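Local coordinates for DUF3836 domain-containing protein (Bacteroides vulgatus, PDB 4R8O) that is of unknown function but belongs to the DUF3836 family, whose fold is a single-layer antiparallel beta sheet probably evolved from repeated beta hairpins, at residues Y10-E13 against V18-S21; I69-G74 against M78-Y83. All blocks are in the same frame, centred on the assembly; numbering follows the deposited sequence.

Contact 1 of 2, residues Y10-E13 against V18-S21; sequences YNAE and VVVS
Glu13 sits opposite both Val20 and Ser21, a classic beta bulge in the hairpin formed by strands 8-15 and 18-28. One residue of the first strand therefore spans two of the second. Its carbonyl accepts the amide of Val20 (Val20 N to Glu13 O, 2.9 Å), while its own amide gives a nearly straight bond to the carbonyl of Ser21 (Glu13 N to Ser21 O, 2.8 Å, 172° at the hydrogen). Val20 makes the extra step with a helix-like backbone, psi -20°, which returns Ser21 to the side of the sheet that carries Glu13.

Glu13 and Ser21 bury the most surface here. With CG of Glu13 anti to the backbone N (chi1 168°) and the chain extended beyond it, the carboxylate runs out alongside Ser21, and Glu13 OE1 comes to 3.8 Å from Ser21 CB. Ser21 OG does not meet that carboxylate; it makes a weak hydrogen bond to Asn39 OD1 on the next strand.

Val19 CA lies 3.2 Å from Glu13 O in a CA-H...O contact, a weaker companion to the Val20 amide bond on the same oxygen. On its other edge strand 18-28 is tied to strand 31-42, Val20 sharing a backbone hydrogen bond with Tyr40. The one apolar side-chain touch is between methyls, Ala12 CB to Val19 CG1, 3.9 Å.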
# COMPACT_ATOMS: atom_id res chain seq x y z
N TYR A 10 0.63 14.23 3.72
CA TYR A 10 0.23 12.97 4.29
C TYR A 10 -0.89 13.11 5.31
O TYR A 10 -0.85 14.01 6.16
CB TYR A 10 1.45 12.33 4.95
CG TYR A 10 2.58 12.11 3.95
CD1 TYR A 10 3.51 13.12 3.68
CD2 TYR A 10 2.72 10.90 3.24
CE1 TYR A 10 4.53 12.94 2.75
CE2 TYR A 10 3.76 10.70 2.32
CZ TYR A 10 4.67 11.73 2.07
OH TYR A 10 5.72 11.58 1.14
N ASN A 11 -1.87 12.22 5.25
CA ASN A 11 -2.82 12.04 6.34
C ASN A 11 -3.06 10.57 6.65
O ASN A 11 -3.47 9.80 5.77
CB ASN A 11 -4.15 12.64 6.01
CG ASN A 11 -5.13 12.47 7.15
OD1 ASN A 11 -5.05 13.16 8.19
ND2 ASN A 11 -6.05 11.53 6.98
N ALA A 12 -2.89 10.23 7.93
CA ALA A 12 -2.95 8.87 8.43
C ALA A 12 -4.22 8.64 9.23
O ALA A 12 -4.64 9.49 10.03
CB ALA A 12 -1.76 8.59 9.33
N GLU A 13 -4.79 7.45 9.03
CA GLU A 13 -5.91 6.99 9.80
C GLU A 13 -5.37 5.95 10.76
O GLU A 13 -4.80 4.92 10.33
CB GLU A 13 -6.94 6.33 8.90
CG GLU A 13 -8.00 5.58 9.70
CD GLU A 13 -8.99 4.82 8.86
OE1 GLU A 13 -8.99 4.97 7.60
OE2 GLU A 13 -9.74 4.03 9.49
N VAL A 18 -2.49 1.65 15.60
CA VAL A 18 -1.85 1.36 14.34
C VAL A 18 -2.58 2.04 13.21
O VAL A 18 -3.80 1.95 13.10
CB VAL A 18 -1.73 -0.15 14.01
CG1 VAL A 18 -0.69 -0.78 14.94
CG2 VAL A 18 -3.06 -0.89 14.10
N VAL A 19 -1.77 2.65 12.34
CA VAL A 19 -2.20 3.19 11.06
C VAL A 19 -2.75 2.14 10.08
O VAL A 19 -2.01 1.34 9.55
CB VAL A 19 -1.08 4.00 10.37
CG1 VAL A 19 -0.77 5.24 11.17
CG2 VAL A 19 0.20 3.21 10.17
N VAL A 20 -4.06 2.19 9.84
CA VAL A 20 -4.78 1.24 8.97
C VAL A 20 -4.75 1.73 7.55
O VAL A 20 -5.00 0.98 6.61
CB VAL A 20 -6.25 1.11 9.44
CG1 VAL A 20 -7.09 0.16 8.56
CG2 VAL A 20 -6.26 0.64 10.87
N SER A 21 -4.51 3.01 7.39
CA SER A 21 -4.50 3.63 6.10
C SER A 21 -3.75 4.94 6.14
O SER A 21 -3.67 5.60 7.19
CB SER A 21 -5.94 3.88 5.66
OG SER A 21 -5.99 4.65 4.46

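Contact 2 of 2, residues I69-G74 against M78-Y83; sequences IRYTYG and MTTEYY
Arg70 and Tyr83 supply the flat stack of this contact, a cation-pi pair. Arg70 CG is anti to the carbonyl carbon (chi1 -69°), and the chain then runs extended to NE, which carries the guanidinium across the ring. Arg70 CZ lies over the centre of the Tyr83 ring at 4.1 Å, with the two planes only 16° apart. The aliphatic part joins in, Arg70 CD reaching 3.8 Å from Tyr83 CE1. Glu50 OE1 on the preceding strand is a long, weak ion-pair partner of Arg70 NE.

Backbone bonds come in two reciprocal pairs. Arg70 and Glu81 exchange one in each direction, Arg70 N to Glu81 O at 3.0 Å and Glu81 N to Arg70 O at 2.9 Å; Thr72 and Thr79 do the same. This is a regular antiparallel beta hairpin of the single-layer sheet, the non-hydrogen-bonded pairs Ile69-Tyr82, Tyr71-Thr80 and Tyr73-Met78 falling between and beyond the bonded ones. These three pairs put their side chains on one face, and Arg70, Thr72, Thr79 and Glu81 occupy the other.

Apolar and Met-aromatic contacts line the first of these faces. Met78, present as selenomethionine, lays its SE against the rings of both Tyr71 and Tyr73, obliquely to each: Met78 SE is 3.3 Å from Tyr73 CE1, beside which its chain runs in the same direction, and 3.9 Å from Tyr71 CD1. With chi3 bent (63°), the terminal methyl also stays in touch with Tyr71 CD1. Tyr73 is held at its far end by a hydrogen bond from its OH to the carbonyl of Arg48. Thr80 CG2 presses on the same part of Tyr71, 3.8 Å from Tyr71 CD1. Further along, Ile69 lies alongside Tyr82, Ile69 CG1 being 4.0 Å from Tyr82 CD2.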
# COMPACT_ATOMS: atom_id res chain seq x y z
N ILE A 69 2.31 -5.13 -1.43
CA ILE A 69 3.43 -5.80 -0.80
C ILE A 69 2.91 -6.60 0.39
O ILE A 69 2.04 -6.12 1.11
CB ILE A 69 4.39 -4.80 -0.20
CG1 ILE A 69 4.76 -3.72 -1.23
CG2 ILE A 69 5.62 -5.53 0.30
CD1 ILE A 69 5.49 -2.53 -0.62
N ARG A 70 3.49 -7.77 0.60
CA ARG A 70 3.07 -8.70 1.66
C ARG A 70 4.30 -9.16 2.40
O ARG A 70 5.29 -9.48 1.76
CB ARG A 70 2.31 -9.87 1.07
CG ARG A 70 0.96 -9.38 0.55
CD ARG A 70 -0.10 -10.44 0.23
NE ARG A 70 -1.02 -9.81 -0.70
CZ ARG A 70 -1.90 -10.41 -1.51
NH1 ARG A 70 -2.08 -11.73 -1.51
NH2 ARG A 70 -2.65 -9.66 -2.33
N TYR A 71 4.24 -9.13 3.73
CA TYR A 71 5.40 -9.38 4.57
C TYR A 71 5.15 -10.64 5.36
O TYR A 71 4.02 -10.87 5.80
CB TYR A 71 5.61 -8.22 5.51
CG TYR A 71 5.90 -6.86 4.85
CD1 TYR A 71 7.19 -6.51 4.43
CD2 TYR A 71 4.88 -5.89 4.70
CE1 TYR A 71 7.47 -5.26 3.86
CE2 TYR A 71 5.16 -4.63 4.13
CZ TYR A 71 6.45 -4.33 3.72
OH TYR A 71 6.76 -3.11 3.18
N THR A 72 6.17 -11.49 5.45
CA THR A 72 6.11 -12.73 6.20
C THR A 72 7.28 -12.78 7.14
O THR A 72 8.42 -12.47 6.75
CB THR A 72 6.17 -13.90 5.25
OG1 THR A 72 5.14 -13.73 4.27
CG2 THR A 72 5.99 -15.22 6.00
N TYR A 73 7.00 -13.20 8.36
CA TYR A 73 7.99 -13.18 9.41
C TYR A 73 8.31 -14.62 9.76
O TYR A 73 7.43 -15.36 10.20
CB TYR A 73 7.47 -12.39 10.61
CG TYR A 73 7.11 -10.96 10.25
CD1 TYR A 73 8.10 -9.98 10.09
CD2 TYR A 73 5.77 -10.58 10.04
CE1 TYR A 73 7.77 -8.67 9.76
CE2 TYR A 73 5.43 -9.28 9.70
CZ TYR A 73 6.43 -8.32 9.54
OH TYR A 73 6.09 -7.04 9.21
N GLY A 74 9.57 -15.00 9.53
CA GLY A 74 10.13 -16.29 9.90
C GLY A 74 10.79 -16.02 11.22
O GLY A 74 10.66 -14.93 11.77
N MSE A 78 12.60 -12.11 7.50
CA MSE A 78 11.40 -11.55 6.91
C MSE A 78 11.44 -11.72 5.42
O MSE A 78 12.43 -11.40 4.79
CB MSE A 78 11.24 -10.07 7.17
CG MSE A 78 9.84 -9.60 6.79
SE MSE A 78 9.58 -7.71 7.22
CE MSE A 78 10.93 -6.84 6.08
N THR A 79 10.32 -12.15 4.85
CA THR A 79 10.17 -12.25 3.40
C THR A 79 9.12 -11.26 2.89
O THR A 79 7.97 -11.26 3.37
CB THR A 79 9.76 -13.66 2.99
OG1 THR A 79 10.62 -14.61 3.65
CG2 THR A 79 9.83 -13.83 1.48
N THR A 80 9.49 -10.47 1.88
CA THR A 80 8.60 -9.46 1.30
C THR A 80 8.34 -9.87 -0.13
O THR A 80 9.26 -10.14 -0.90
CB THR A 80 9.21 -8.05 1.33
OG1 THR A 80 9.97 -7.81 0.14
CG2 THR A 80 10.11 -7.87 2.50
N GLU A 81 7.07 -9.92 -0.50
CA GLU A 81 6.68 -10.30 -1.84
C GLU A 81 5.86 -9.21 -2.47
O GLU A 81 5.04 -8.61 -1.78
CB GLU A 81 5.84 -11.54 -1.78
CG GLU A 81 6.55 -12.77 -1.31
CD GLU A 81 5.58 -13.96 -1.30
OE1 GLU A 81 4.62 -13.90 -0.50
OE2 GLU A 81 5.77 -14.91 -2.09
N TYR A 82 6.02 -9.02 -3.78
CA TYR A 82 5.43 -7.89 -4.47
C TYR A 82 4.44 -8.40 -5.47
O TYR A 82 4.77 -9.31 -6.25
CB TYR A 82 6.53 -7.11 -5.21
CG TYR A 82 7.59 -6.55 -4.28
CD1 TYR A 82 8.75 -7.27 -3.96
CD2 TYR A 82 7.44 -5.30 -3.73
CE1 TYR A 82 9.72 -6.74 -3.08
CE2 TYR A 82 8.40 -4.75 -2.89
CZ TYR A 82 9.52 -5.46 -2.56
OH TYR A 82 10.39 -4.87 -1.68
N TYR A 83 3.27 -7.78 -5.52
CA TYR A 83 2.21 -8.23 -6.42
C TYR A 83 1.80 -7.07 -7.27
O TYR A 83 1.79 -5.93 -6.79
CB TYR A 83 1.00 -8.67 -5.59
CG TYR A 83 1.20 -9.93 -4.76
CD1 TYR A 83 1.92 -9.90 -3.60
CD2 TYR A 83 0.57 -11.14 -5.11
CE1 TYR A 83 2.10 -11.06 -2.82
CE2 TYR A 83 0.70 -12.28 -4.33
CZ TYR A 83 1.45 -12.25 -3.22
OH TYR A 83 1.57 -13.41 -2.50

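In the fold
From the N terminus the chain runs up strand 8-15, turns, and returns as strand 18-28, where contact 1 closes the first hairpin at the sheet's outer edge. Strands 31-42 and 48-57 follow in order, then strand 62-73 turns into strand 78-86 and contact 2 closes a later hairpin near the opposite edge, with strand 91-102 outermost. The two closures stand in series: neither nests within nor crosses the other. The centres of contact 1 and contact 2 lie about 20 Å apart. The nearest atoms of contact 1 and contact 2 are about 11 Å apart, so the two do not touch, though both belong to the same seven-stranded sheet. Both join strands adjacent in sequence, consistent with a layer assembled from successive hairpins.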